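Local coordinates for fatty Acyl-Adenylate Ligase (Escherichia coli, PDB 3PBK), which belongs to the AMP-binding (ANL) enzyme family and holds 5'-O-[(S)-(dodecanoyloxy)(hydroxy)phosphoryl]adenosine in its pocket, at residues E407-G411 / G446-G451; A339-L343 / S419-Y424; L259-K263 / G279-C283; Y39-Q44 / K263-N268. All blocks are in the same frame, centred on the assembly; numbering follows the deposited sequence.

Interaction 1 of 4, residues E407-G411 / G446-G451; sequences ERVVG and GYLLDG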
loop_
_atom_site.group_PDB
_atom_site.type_symbol
_atom_site.label_atom_id
_atom_site.label_comp_id
_atom_site.label_asym_id
_atom_site.label_seq_id
_atom_site.Cartn_x
_atom_site.Cartn_y
_atom_site.Cartn_z
ATOM N N GLU A 407 13.411 14.330 20.333
ATOM C CA GLU A 407 13.616 12.919 20.055
ATOM C C GLU A 407 13.015 12.088 21.163
ATOM O O GLU A 407 13.011 12.502 22.326
ATOM C CB GLU A 407 15.089 12.573 19.929
ATOM C CG GLU A 407 15.613 12.757 18.541
ATOM C CD GLU A 407 16.953 12.088 18.341
ATOM O OE1 GLU A 407 17.577 11.658 19.350
ATOM O OE2 GLU A 407 17.372 12.003 17.158
ATOM N N ARG A 408 12.509 10.917 20.778
ATOM C CA ARG A 408 11.950 9.928 21.696
ATOM C C ARG A 408 10.550 10.310 22.154
ATOM O O ARG A 408 9.920 9.586 22.911
ATOM C CB ARG A 408 12.889 9.653 22.884
ATOM C CG ARG A 408 14.315 9.333 22.462
ATOM C CD ARG A 408 15.164 8.821 23.603
ATOM N NE ARG A 408 15.340 7.369 23.530
ATOM C CZ ARG A 408 16.493 6.758 23.248
ATOM N NH1 ARG A 408 17.598 7.474 23.018
ATOM N NH2 ARG A 408 16.546 5.426 23.201
ATOM N N VAL A 409 10.048 11.442 21.680
ATOM C CA VAL A 409 8.682 11.827 21.997
ATOM C C VAL A 409 7.733 11.393 20.881
ATOM O O VAL A 409 7.919 11.771 19.729
ATOM C CB VAL A 409 8.578 13.325 22.206
ATOM C CG1 VAL A 409 7.132 13.725 22.299
ATOM C CG2 VAL A 409 9.308 13.703 23.459
ATOM N N VAL A 410 6.730 10.584 21.207
ATOM C CA VAL A 410 5.811 10.107 20.185
ATOM C C VAL A 410 4.803 11.192 19.853
ATOM O O VAL A 410 4.322 11.870 20.757
ATOM C CB VAL A 410 5.074 8.853 20.643
ATOM C CG1 VAL A 410 4.075 8.404 19.591
ATOM C CG2 VAL A 410 6.073 7.745 20.949
ATOM N N GLY A 411 4.509 11.363 18.560
ATOM C CA GLY A 411 3.531 12.332 18.085
ATOM C C GLY A 411 3.162 12.108 16.626
ATOM O O GLY A 411 3.512 11.068 16.052
ATOM N N GLY A 446 4.666 8.242 15.686
ATOM C CA GLY A 446 6.043 7.808 15.620
ATOM C C GLY A 446 6.943 8.729 16.411
ATOM O O GLY A 446 6.475 9.607 17.142
ATOM N N TYR A 447 8.245 8.530 16.271
ATOM C CA TYR A 447 9.213 9.370 16.953
ATOM C C TYR A 447 10.518 9.249 16.187
ATOM O O TYR A 447 10.681 8.308 15.402
ATOM C CB TYR A 447 9.390 8.894 18.392
ATOM C CG TYR A 447 9.893 7.469 18.497
ATOM C CD1 TYR A 447 9.019 6.394 18.388
ATOM C CD2 TYR A 447 11.246 7.193 18.704
ATOM C CE1 TYR A 447 9.470 5.090 18.490
ATOM C CE2 TYR A 447 11.704 5.887 18.803
ATOM C CZ TYR A 447 10.806 4.846 18.692
ATOM O OH TYR A 447 11.234 3.548 18.784
ATOM N N LEU A 448 11.435 10.192 16.388
ATOM C CA LEU A 448 12.766 10.072 15.796
ATOM C C LEU A 448 13.796 9.600 16.820
ATOM O O LEU A 448 13.654 9.834 18.016
ATOM C CB LEU A 448 13.231 11.401 15.194
ATOM C CG LEU A 448 12.784 11.834 13.791
ATOM C CD1 LEU A 448 12.533 10.625 12.927
ATOM C CD2 LEU A 448 11.559 12.714 13.844
ATOM N N LEU A 449 14.832 8.928 16.342
ATOM C CA LEU A 449 15.995 8.665 17.160
ATOM C C LEU A 449 17.165 8.722 16.212
ATOM O O LEU A 449 17.213 7.971 15.246
ATOM C CB LEU A 449 15.924 7.283 17.797
ATOM C CG LEU A 449 16.254 7.200 19.293
ATOM C CD1 LEU A 449 16.823 5.839 19.643
ATOM C CD2 LEU A 449 17.207 8.291 19.694
ATOM N N ASP A 450 18.107 9.618 16.488
ATOM C CA ASP A 450 19.246 9.858 15.606
ATOM C C ASP A 450 18.758 9.957 14.179
ATOM O O ASP A 450 19.327 9.356 13.274
ATOM C CB ASP A 450 20.306 8.767 15.749
ATOM C CG ASP A 450 20.617 8.452 17.211
ATOM O OD1 ASP A 450 20.734 9.420 18.008
ATOM O OD2 ASP A 450 20.733 7.244 17.568
ATOM N N GLY A 451 17.672 10.701 13.996
ATOM C CA GLY A 451 17.211 11.077 12.670
ATOM C C GLY A 451 16.462 10.007 11.913
ATOM O O GLY A 451 15.972 10.250 10.804
#
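The Glu407 carboxylate reaches the turn at Asp450 and Gly451. Its OE2 accepts two weak hydrogen bonds, one from Asp450 N at 2.6 Å, bent to 116°, the other from Gly451 N at 3.4 Å. The side chain runs extended beyond CG (chi2 -165°); CG passes Leu448 O and the side chain crosses that of Leu449 at about a right angle. There Glu407 OE1 lies 4.1 Å from Asp450 OD1, two like charges close together.

Beside it the Arg408 guanidinium lies over Leu449, whose CD1 sits above one face, displaced toward the rim, while Arg408 NH1 comes within 3.4 Å of Leu449 CD2. A bend at chi3 (103°) turns the flat group over the leucine.

The backbones are joined by Arg408 N to Leu448 O at 3.2 Å and, further along, by the hydrogen-bonded antiparallel pair Gly411 and Gly446. In that pair Gly411 N meets Gly446 O at 3.0 Å and Gly446 N meets Gly411 O at 3.1 Å. This is where strand 411-416 begins to pair with strand 444-449 in a five-stranded antiparallel sheet.

The Tyr447 ring is approached obliquely by Val410 CG2, 4.1 Å from Tyr447 CD1, and by Arg408 CA. Outside the two segments, Ala370 O receives Arg408 NE, Asn357 OD1 is hydrogen-bonded to Tyr447 OH, and the Tyr454 ring meets that of Tyr447 nearly in parallel.

Interaction 2 of 4, residues A339-L343 / S419-Y424; sequences AENAL and SLMSGY. With 1ZZ (5'-O-[(S)-(dodecanoyloxy)(hydroxy)phosphoryl]adenosine), chain C.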
loop_
_atom_site.group_PDB
_atom_site.type_symbol
_atom_site.label_atom_id
_atom_site.label_comp_id
_atom_site.label_asym_id
_atom_site.label_seq_id
_atom_site.Cartn_x
_atom_site.Cartn_y
_atom_site.Cartn_z
ATOM N N ALA A 339 -0.014 7.424 0.353
ATOM C CA ALA A 339 -0.422 7.871 -0.972
ATOM C C ALA A 339 -0.280 9.370 -1.045
ATOM O O ALA A 339 0.084 9.915 -2.090
ATOM C CB ALA A 339 -1.851 7.458 -1.257
ATOM N N GLU A 340 -0.545 10.023 0.085
ATOM C CA GLU A 340 -0.547 11.474 0.172
ATOM C C GLU A 340 0.831 12.075 -0.089
ATOM O O GLU A 340 0.995 13.286 -0.083
ATOM C CB GLU A 340 -1.081 11.935 1.532
ATOM C CG GLU A 340 -2.601 11.792 1.719
ATOM C CD GLU A 340 -3.041 10.389 2.120
ATOM O OE1 GLU A 340 -2.185 9.476 2.158
ATOM O OE2 GLU A 340 -4.250 10.198 2.391
ATOM N N ASN A 341 1.818 11.220 -0.311
ATOM C CA ASN A 341 3.155 11.646 -0.699
ATOM C C ASN A 341 3.568 10.868 -1.946
ATOM O O ASN A 341 4.747 10.588 -2.146
ATOM C CB ASN A 341 4.145 11.386 0.443
ATOM C CG ASN A 341 5.499 12.080 0.236
ATOM O OD1 ASN A 341 6.536 11.425 0.114
ATOM N ND2 ASN A 341 5.489 13.410 0.214
ATOM N N ALA A 342 2.580 10.528 -2.777
ATOM C CA ALA A 342 2.767 9.637 -3.926
ATOM C C ALA A 342 3.005 8.185 -3.486
ATOM O O ALA A 342 2.227 7.299 -3.802
ATOM C CB ALA A 342 3.892 10.131 -4.838
ATOM N N LEU A 343 4.075 7.949 -2.741
ATOM C CA LEU A 343 4.370 6.613 -2.261
ATOM C C LEU A 343 5.337 6.620 -1.072
ATOM O O LEU A 343 4.935 6.356 0.063
ATOM C CB LEU A 343 4.967 5.788 -3.387
ATOM C CG LEU A 343 4.831 4.268 -3.334
ATOM C CD1 LEU A 343 6.110 3.650 -3.858
ATOM C CD2 LEU A 343 4.535 3.778 -1.938
ATOM N N SER A 419 7.530 15.627 -3.186
ATOM C CA SER A 419 6.632 14.498 -3.376
ATOM C C SER A 419 5.232 14.766 -2.844
ATOM O O SER A 419 4.271 14.174 -3.309
ATOM C CB SER A 419 7.204 13.257 -2.702
ATOM O OG SER A 419 8.428 12.883 -3.307
ATOM N N LEU A 420 5.119 15.660 -1.870
ATOM C CA LEU A 420 3.837 15.940 -1.233
ATOM C C LEU A 420 2.748 16.194 -2.266
ATOM O O LEU A 420 2.986 16.862 -3.277
ATOM C CB LEU A 420 3.959 17.159 -0.332
ATOM C CG LEU A 420 3.197 17.135 0.988
ATOM C CD1 LEU A 420 2.807 18.544 1.380
ATOM C CD2 LEU A 420 1.974 16.271 0.872
HETATM N N MSE A 421 1.550 15.676 -2.000
HETATM C CA MSE A 421 0.418 15.850 -2.893
HETATM C C MSE A 421 0.010 17.307 -2.952
HETATM O O MSE A 421 0.618 18.163 -2.307
HETATM C CB MSE A 421 -0.762 15.042 -2.396
HETATM C CG MSE A 421 -1.322 15.560 -1.096
HETATM SE SE MSE A 421 -2.998 14.685 -0.589
HETATM C CE MSE A 421 -3.316 15.630 1.094
ATOM N N SER A 422 -1.029 17.590 -3.728
ATOM C CA SER A 422 -1.525 18.949 -3.852
ATOM C C SER A 422 -2.702 19.127 -2.919
ATOM O O SER A 422 -3.035 20.244 -2.512
ATOM C CB SER A 422 -1.928 19.229 -5.292
ATOM O OG SER A 422 -0.839 18.994 -6.176
ATOM N N GLY A 423 -3.305 17.996 -2.569
ATOM C CA GLY A 423 -4.467 17.941 -1.705
ATOM C C GLY A 423 -5.429 16.890 -2.222
ATOM O O GLY A 423 -5.152 16.217 -3.209
ATOM N N TYR A 424 -6.562 16.743 -1.550
ATOM C CA TYR A 424 -7.587 15.805 -1.987
ATOM C C TYR A 424 -8.438 16.454 -3.050
ATOM O O TYR A 424 -8.843 17.602 -2.911
ATOM C CB TYR A 424 -8.465 15.336 -0.817
ATOM C CG TYR A 424 -7.716 14.526 0.214
ATOM C CD1 TYR A 424 -7.173 13.291 -0.108
ATOM C CD2 TYR A 424 -7.541 15.004 1.505
ATOM C CE1 TYR A 424 -6.474 12.556 0.833
ATOM C CE2 TYR A 424 -6.847 14.275 2.453
ATOM C CZ TYR A 424 -6.317 13.056 2.111
ATOM O OH TYR A 424 -5.627 12.341 3.048
HETATM P P 1ZZ C . -0.883 3.732 1.445
HETATM C C1 1ZZ C . 10.952 -0.222 -6.620
HETATM N N1 1ZZ C . 2.102 2.584 6.841
HETATM O O1 1ZZ C . 1.619 1.541 1.729
HETATM C C2 1ZZ C . 10.445 0.763 -5.601
HETATM N N2 1ZZ C . 4.079 2.005 6.025
HETATM O O2 1ZZ C . 0.580 3.393 0.762
HETATM C C3 1ZZ C . 9.422 0.273 -4.581
HETATM N N3 1ZZ C . 2.689 2.038 9.267
HETATM O O3 1ZZ C . -1.418 5.226 1.332
HETATM C C4 1ZZ C . 9.101 1.278 -3.458
HETATM N N4 1ZZ C . 4.841 1.231 9.568
HETATM O O4 1ZZ C . -1.870 2.940 0.911
HETATM C C5 1ZZ C . 8.454 0.850 -2.136
HETATM N N5 1ZZ C . 6.324 0.998 7.648
HETATM O O5 1ZZ C . -0.759 3.440 3.010
HETATM C C6 1ZZ C . 7.684 1.974 -1.494
HETATM O O6 1ZZ C . 0.308 3.126 5.565
HETATM C C7 1ZZ C . 7.622 2.118 0.005
HETATM O O7 1ZZ C . -0.202 4.761 8.655
HETATM C C8 1ZZ C . 6.378 2.750 0.586
HETATM O O8 1ZZ C . 0.247 6.580 6.498
HETATM C C9 1ZZ C . 5.569 2.003 1.656
HETATM C C10 1ZZ C . 4.070 1.891 1.546
HETATM C C11 1ZZ C . 3.139 2.895 1.022
HETATM C C12 1ZZ C . 1.737 2.652 1.328
HETATM C C13 1ZZ C . -0.600 4.576 3.820
HETATM C C14 1ZZ C . -0.412 4.351 5.326
HETATM C C15 1ZZ C . 0.441 5.232 6.257
HETATM C C16 1ZZ C . 0.454 4.399 7.469
HETATM C C17 1ZZ C . 0.694 3.035 6.919
HETATM C C18 1ZZ C . 2.825 2.492 5.726
HETATM C C19 1ZZ C . 4.107 1.808 7.406
HETATM C C20 1ZZ C . 2.943 2.136 7.911
HETATM C C21 1ZZ C . 3.681 1.567 10.064
HETATM C C22 1ZZ C . 5.071 1.348 8.189
#
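OE2 of Glu340 is gripped twice: Tyr424 OH donates to it at 2.6 Å, and Ser184 OG, outside the two segments, is hydrogen-bonded to the same oxygen. The tyrosine hydroxyl arrives on the anti side of the carboxylate, 18° out of its plane, and the carboxylate stands almost perpendicular to the ring, at whose edge OE2 lies. A bend at chi2 (82°) swings the acid toward Tyr424. Alongside, selenomethionine Met421 points the same way, with SE 3.7 Å from Glu340 CG and its CE over one face of the Tyr424 ring, toward the rim.

The backbone adds a bond from Met421 N to Glu340 O at 3.1 Å, the donor standing above the carbonyl plane. Leu420 CD2 packs against the same carbonyl oxygen.

The loop 339-343 also borders the ligand pocket. Ala339 N donates to O3 of 1ZZ at 2.8 Å, and the two methyls of Leu343 lie along its acyl chain, CD1 at 3.3 Å from C6 and CD2 at 3.3 Å from C8. The bonds from Tyr424 OH and Met421 N, with Ser184 as a further partner, would help fix the residue next to Ala339, consistent with loop 419-424 acting as a second shell to this wall of the pocket.

Interaction 3 of 4, residues L259-K263 / G279-C283; sequences LQWLK and GYELC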
loop_
_atom_site.group_PDB
_atom_site.type_symbol
_atom_site.label_atom_id
_atom_site.label_comp_id
_atom_site.label_asym_id
_atom_site.label_seq_id
_atom_site.Cartn_x
_atom_site.Cartn_y
_atom_site.Cartn_z
ATOM N N LEU A 259 4.495 -19.026 -2.363
ATOM C CA LEU A 259 5.852 -19.354 -2.778
ATOM C C LEU A 259 6.142 -19.092 -4.256
ATOM O O LEU A 259 7.304 -19.024 -4.681
ATOM C CB LEU A 259 6.182 -20.798 -2.407
ATOM C CG LEU A 259 6.721 -20.980 -0.985
ATOM C CD1 LEU A 259 8.177 -20.524 -0.916
ATOM C CD2 LEU A 259 5.859 -20.269 0.075
ATOM N N GLN A 260 5.097 -18.926 -5.047
ATOM C CA GLN A 260 5.316 -18.620 -6.450
ATOM C C GLN A 260 6.028 -17.269 -6.627
ATOM O O GLN A 260 6.635 -17.000 -7.662
ATOM C CB GLN A 260 4.003 -18.716 -7.228
ATOM C CG GLN A 260 3.569 -20.163 -7.455
ATOM C CD GLN A 260 4.629 -20.980 -8.201
ATOM O OE1 GLN A 260 4.698 -20.952 -9.433
ATOM N NE2 GLN A 260 5.452 -21.714 -7.455
ATOM N N TRP A 261 5.970 -16.441 -5.591
ATOM C CA TRP A 261 6.649 -15.150 -5.562
ATOM C C TRP A 261 8.149 -15.367 -5.485
ATOM O O TRP A 261 8.907 -14.812 -6.268
ATOM C CB TRP A 261 6.153 -14.334 -4.360
ATOM C CG TRP A 261 6.913 -13.095 -4.055
ATOM C CD1 TRP A 261 7.522 -12.280 -4.940
ATOM C CD2 TRP A 261 7.116 -12.509 -2.762
ATOM N NE1 TRP A 261 8.113 -11.230 -4.287
ATOM C CE2 TRP A 261 7.873 -11.348 -2.949
ATOM C CE3 TRP A 261 6.741 -12.865 -1.467
ATOM C CZ2 TRP A 261 8.260 -10.531 -1.885
ATOM C CZ3 TRP A 261 7.126 -12.050 -0.412
ATOM C CH2 TRP A 261 7.874 -10.899 -0.626
ATOM N N LEU A 262 8.579 -16.197 -4.546
ATOM C CA LEU A 262 9.997 -16.469 -4.401
ATOM C C LEU A 262 10.476 -17.264 -5.607
ATOM O O LEU A 262 11.616 -17.098 -6.053
ATOM C CB LEU A 262 10.279 -17.236 -3.107
ATOM C CG LEU A 262 9.678 -16.681 -1.816
ATOM C CD1 LEU A 262 10.236 -17.422 -0.620
ATOM C CD2 LEU A 262 9.944 -15.196 -1.695
ATOM N N LYS A 263 9.609 -18.130 -6.127
ATOM C CA LYS A 263 9.922 -18.864 -7.341
ATOM C C LYS A 263 10.333 -17.885 -8.433
ATOM O O LYS A 263 11.443 -17.936 -8.963
ATOM C CB LYS A 263 8.705 -19.651 -7.809
ATOM C CG LYS A 263 8.499 -20.980 -7.117
ATOM C CD LYS A 263 9.477 -22.034 -7.620
ATOM C CE LYS A 263 8.759 -23.351 -7.902
ATOM N NZ LYS A 263 7.628 -23.599 -6.955
ATOM N N GLY A 279 2.921 -10.428 3.434
ATOM C CA GLY A 279 3.417 -11.108 2.255
ATOM C C GLY A 279 4.567 -12.027 2.614
ATOM O O GLY A 279 4.721 -13.109 2.057
ATOM N N TYR A 280 5.381 -11.579 3.560
ATOM C CA TYR A 280 6.541 -12.342 4.006
ATOM C C TYR A 280 6.111 -13.464 4.928
ATOM O O TYR A 280 6.592 -14.590 4.826
ATOM C CB TYR A 280 7.559 -11.433 4.712
ATOM C CG TYR A 280 8.376 -10.567 3.766
ATOM C CD1 TYR A 280 9.503 -11.068 3.121
ATOM C CD2 TYR A 280 8.015 -9.243 3.511
ATOM C CE1 TYR A 280 10.252 -10.270 2.248
ATOM C CE2 TYR A 280 8.760 -8.437 2.633
ATOM C CZ TYR A 280 9.873 -8.960 2.011
ATOM O OH TYR A 280 10.606 -8.172 1.153
ATOM N N GLU A 281 5.197 -13.149 5.831
ATOM C CA GLU A 281 4.718 -14.128 6.788
ATOM C C GLU A 281 3.977 -15.265 6.094
ATOM O O GLU A 281 4.224 -16.433 6.380
ATOM C CB GLU A 281 3.830 -13.453 7.825
ATOM C CG GLU A 281 3.498 -14.323 9.007
ATOM C CD GLU A 281 2.216 -15.091 8.795
ATOM O OE1 GLU A 281 1.512 -14.803 7.796
ATOM O OE2 GLU A 281 1.915 -15.975 9.630
ATOM N N LEU A 282 3.077 -14.918 5.177
ATOM C CA LEU A 282 2.358 -15.907 4.387
ATOM C C LEU A 282 3.330 -16.962 3.883
ATOM O O LEU A 282 3.108 -18.152 4.066
ATOM C CB LEU A 282 1.678 -15.238 3.195
ATOM C CG LEU A 282 0.191 -15.477 2.894
ATOM C CD1 LEU A 282 -0.010 -15.503 1.398
ATOM C CD2 LEU A 282 -0.327 -16.758 3.487
ATOM N N CYS A 283 4.416 -16.523 3.257
ATOM C CA CYS A 283 5.424 -17.429 2.699
ATOM C C CYS A 283 5.992 -18.452 3.674
ATOM O O CYS A 283 5.902 -19.659 3.452
ATOM C CB CYS A 283 6.582 -16.636 2.103
ATOM S SG CYS A 283 6.260 -16.043 0.449
#
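The indole of Trp261 meets Tyr280 edge to face in a T-shaped pair. Its six-membered ring centre lies 5.2 Å from that of the phenol, and the planes stand at 67°. Trp261 CH2 makes the touch, standing over one face of the tyrosine toward the rim, 3.8 Å from Tyr280 CE1. With CG anti to the backbone N (chi1 170°), the indole is directed from its own helix at the neighbouring one. At the edge of the indole Gly279 O lies near the plane, 3.6 Å from Trp261 CZ3.

Cys283 also meets the indole. Cys283 SG is 3.7 Å from Trp261 CE3 and 5.0 Å from the centre of the six-membered ring, 73° off the normal, so this sulfur-aromatic contact is oblique. Helix 260-267 leads into strand 272-275 of the large mixed sheet and then into helix 277-285, and the contact therefore packs together the helices that flank one strand in the sequence.

Leu262 adds a second approach to the sulfur, Leu262 CG to Cys283 SG 4.1 Å, while its CD2 covers part of one face of the Trp261 ring. Leu259 CD2 lies 3.4 Å from Cys283 O.

Both aromatic residues have polar ends anchored elsewhere, Trp261 NE1 on Ser273 OG and Tyr280 OH on Gly304 O. Trp223 and Trp300 meet Trp261 edge to face, as Phe318 and Phe332 meet Tyr280.

Interaction 4 of 4, residues Y39-Q44 / K263-N268; sequences YDRRCQ and KLISKN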
loop_
_atom_site.group_PDB
_atom_site.type_symbol
_atom_site.label_atom_id
_atom_site.label_comp_id
_atom_site.label_asym_id
_atom_site.label_seq_id
_atom_site.Cartn_x
_atom_site.Cartn_y
_atom_site.Cartn_z
ATOM N N TYR A 39 3.388 -12.934 -15.645
ATOM C CA TYR A 39 3.505 -14.369 -15.444
ATOM C C TYR A 39 2.238 -14.960 -14.855
ATOM O O TYR A 39 1.579 -14.317 -14.041
ATOM C CB TYR A 39 4.691 -14.676 -14.539
ATOM C CG TYR A 39 6.023 -14.638 -15.252
ATOM C CD1 TYR A 39 6.696 -13.445 -15.444
ATOM C CD2 TYR A 39 6.605 -15.796 -15.742
ATOM C CE1 TYR A 39 7.918 -13.407 -16.096
ATOM C CE2 TYR A 39 7.830 -15.767 -16.396
ATOM C CZ TYR A 39 8.483 -14.570 -16.567
ATOM O OH TYR A 39 9.697 -14.532 -17.223
ATOM N N ASP A 40 1.896 -16.181 -15.272
ATOM C CA ASP A 40 0.731 -16.886 -14.726
ATOM C C ASP A 40 1.055 -17.519 -13.366
ATOM O O ASP A 40 2.157 -17.347 -12.856
ATOM C CB ASP A 40 0.158 -17.905 -15.732
ATOM C CG ASP A 40 0.975 -19.208 -15.818
ATOM O OD1 ASP A 40 1.825 -19.463 -14.933
ATOM O OD2 ASP A 40 0.751 -19.991 -16.779
ATOM N N ARG A 41 0.109 -18.247 -12.781
ATOM C CA ARG A 41 0.299 -18.764 -11.426
ATOM C C ARG A 41 1.274 -19.946 -11.342
ATOM O O ARG A 41 1.524 -20.487 -10.259
ATOM C CB ARG A 41 -1.040 -19.104 -10.760
ATOM C CG ARG A 41 -1.728 -20.334 -11.311
ATOM C CD ARG A 41 -2.846 -20.787 -10.380
ATOM N NE ARG A 41 -3.796 -21.662 -11.065
ATOM C CZ ARG A 41 -4.753 -21.235 -11.889
ATOM N NH1 ARG A 41 -4.893 -19.936 -12.143
ATOM N NH2 ARG A 41 -5.575 -22.108 -12.464
ATOM N N ARG A 42 1.825 -20.339 -12.484
ATOM C CA ARG A 42 2.875 -21.349 -12.517
ATOM C C ARG A 42 4.174 -20.769 -13.064
ATOM O O ARG A 42 4.953 -21.468 -13.715
ATOM C CB ARG A 42 2.442 -22.549 -13.353
ATOM C CG ARG A 42 1.425 -23.422 -12.663
ATOM C CD ARG A 42 1.353 -24.800 -13.291
ATOM N NE ARG A 42 0.518 -25.698 -12.499
ATOM C CZ ARG A 42 -0.778 -25.902 -12.718
ATOM N NH1 ARG A 42 -1.394 -25.281 -13.720
ATOM N NH2 ARG A 42 -1.458 -26.731 -11.935
ATOM N N CYS A 43 4.400 -19.487 -12.788
ATOM C CA CYS A 43 5.569 -18.768 -13.297
ATOM C C CYS A 43 5.878 -19.112 -14.738
ATOM O O CYS A 43 6.994 -19.531 -15.063
ATOM C CB CYS A 43 6.786 -19.023 -12.425
ATOM S SG CYS A 43 6.445 -18.565 -10.742
ATOM N N GLN A 44 4.874 -18.937 -15.590
ATOM C CA GLN A 44 5.030 -19.111 -17.020
ATOM C C GLN A 44 4.710 -17.789 -17.695
ATOM O O GLN A 44 3.675 -17.180 -17.410
ATOM C CB GLN A 44 4.091 -20.207 -17.517
ATOM C CG GLN A 44 4.481 -21.591 -17.049
ATOM C CD GLN A 44 5.886 -21.948 -17.481
ATOM O OE1 GLN A 44 6.255 -21.755 -18.646
ATOM N NE2 GLN A 44 6.690 -22.454 -16.542
ATOM N N LYS A 263 9.609 -18.130 -6.127
ATOM C CA LYS A 263 9.922 -18.864 -7.341
ATOM C C LYS A 263 10.333 -17.885 -8.433
ATOM O O LYS A 263 11.443 -17.936 -8.963
ATOM C CB LYS A 263 8.705 -19.651 -7.809
ATOM C CG LYS A 263 8.499 -20.980 -7.117
ATOM C CD LYS A 263 9.477 -22.034 -7.620
ATOM C CE LYS A 263 8.759 -23.351 -7.902
ATOM N NZ LYS A 263 7.628 -23.599 -6.955
ATOM N N LEU A 264 9.419 -16.981 -8.755
ATOM C CA LEU A 264 9.634 -16.022 -9.819
ATOM C C LEU A 264 10.967 -15.301 -9.641
ATOM O O LEU A 264 11.744 -15.190 -10.592
ATOM C CB LEU A 264 8.463 -15.036 -9.874
ATOM C CG LEU A 264 8.119 -14.384 -11.214
ATOM C CD1 LEU A 264 8.627 -12.976 -11.256
ATOM C CD2 LEU A 264 8.685 -15.181 -12.364
ATOM N N ILE A 265 11.244 -14.818 -8.433
ATOM C CA ILE A 265 12.511 -14.141 -8.179
ATOM C C ILE A 265 13.670 -15.035 -8.602
ATOM O O ILE A 265 14.483 -14.649 -9.435
ATOM C CB ILE A 265 12.691 -13.751 -6.699
ATOM C CG1 ILE A 265 11.736 -12.630 -6.308
ATOM C CG2 ILE A 265 14.108 -13.293 -6.435
ATOM C CD1 ILE A 265 11.766 -12.317 -4.834
ATOM N N SER A 266 13.734 -16.238 -8.037
ATOM C CA SER A 266 14.829 -17.164 -8.324
ATOM C C SER A 266 14.910 -17.572 -9.802
ATOM O O SER A 266 15.999 -17.838 -10.326
ATOM C CB SER A 266 14.717 -18.402 -7.439
ATOM O OG SER A 266 15.581 -19.423 -7.895
ATOM N N LYS A 267 13.755 -17.609 -10.464
ATOM C CA LYS A 267 13.669 -18.021 -11.865
ATOM C C LYS A 267 14.431 -17.090 -12.798
ATOM O O LYS A 267 15.153 -17.537 -13.688
ATOM C CB LYS A 267 12.207 -18.093 -12.317
ATOM C CG LYS A 267 12.016 -18.659 -13.721
ATOM C CD LYS A 267 10.617 -18.378 -14.244
ATOM C CE LYS A 267 10.416 -18.925 -15.655
ATOM N NZ LYS A 267 9.896 -20.333 -15.667
ATOM N N ASN A 268 14.257 -15.792 -12.600
ATOM C CA ASN A 268 14.862 -14.802 -13.473
ATOM C C ASN A 268 16.000 -14.058 -12.799
ATOM O O ASN A 268 16.406 -12.981 -13.262
ATOM C CB ASN A 268 13.807 -13.796 -13.935
ATOM C CG ASN A 268 12.795 -14.407 -14.879
ATOM O OD1 ASN A 268 11.742 -13.823 -15.138
ATOM N ND2 ASN A 268 13.108 -15.592 -15.405
#
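A mixed apolar and polar contact joins the turn between strands 35-39 and 45-50, at one border of the large mixed sheet, to the C-terminal part of helix 260-267. Its apolar part is a CH-pi contact between Leu264 and Tyr39: Leu264 CD2 stands over the centre of the Tyr39 ring, 3.9 Å from the centroid and only 6° off the normal, with the two side chains crossing at about a right angle. Cys43 points its sulfur at the helix, where SG lies 3.9 Å from Lys263 CB and 4.2 Å from Leu264 CB.

The polar part is carried by Lys267, whose NZ donates to Cys43 O at 3.1 Å, nearly in line with the carbonyl bond (174°). The lysine is extended until a final bend at chi4 (90°), and its CE passes 4.1 Å from Tyr39 CE2 on the way.

Asp40 bonds across the turn. Its OD1 accepts from Arg42 N at 2.6 Å and from Gln44 N at 3.2 Å, the two donors coming from opposite faces of the carboxylate plane, while Asp40 N bonds to Gln44 O. An Asp side-chain oxygen accepting from the backbone N two residues on is an Asx turn, here built into the connection of a beta hairpin.

Overall arrangement
Interactions 3 and 4 adjoin each other: their centres are about 12 Å apart, and they share Lys263 and helix 260-267, which packs on helix 277-285 in the one and on the hairpin turn 39-44 in the other. Interaction 2 lies across the chain's centre from both, about 30 Å from interaction 3 and 33 Å from interaction 4 between centres, and is the contact that touches 1ZZ directly. Gly446 of interaction 1 lies about 9 Å from this ligand, the side chain of Tyr280 in interaction 3 about 10 Å and that of Leu264 in interaction 4 about 14 Å. Interaction 1, about 23 Å from interaction 2 between centres, alternates with it along the chain.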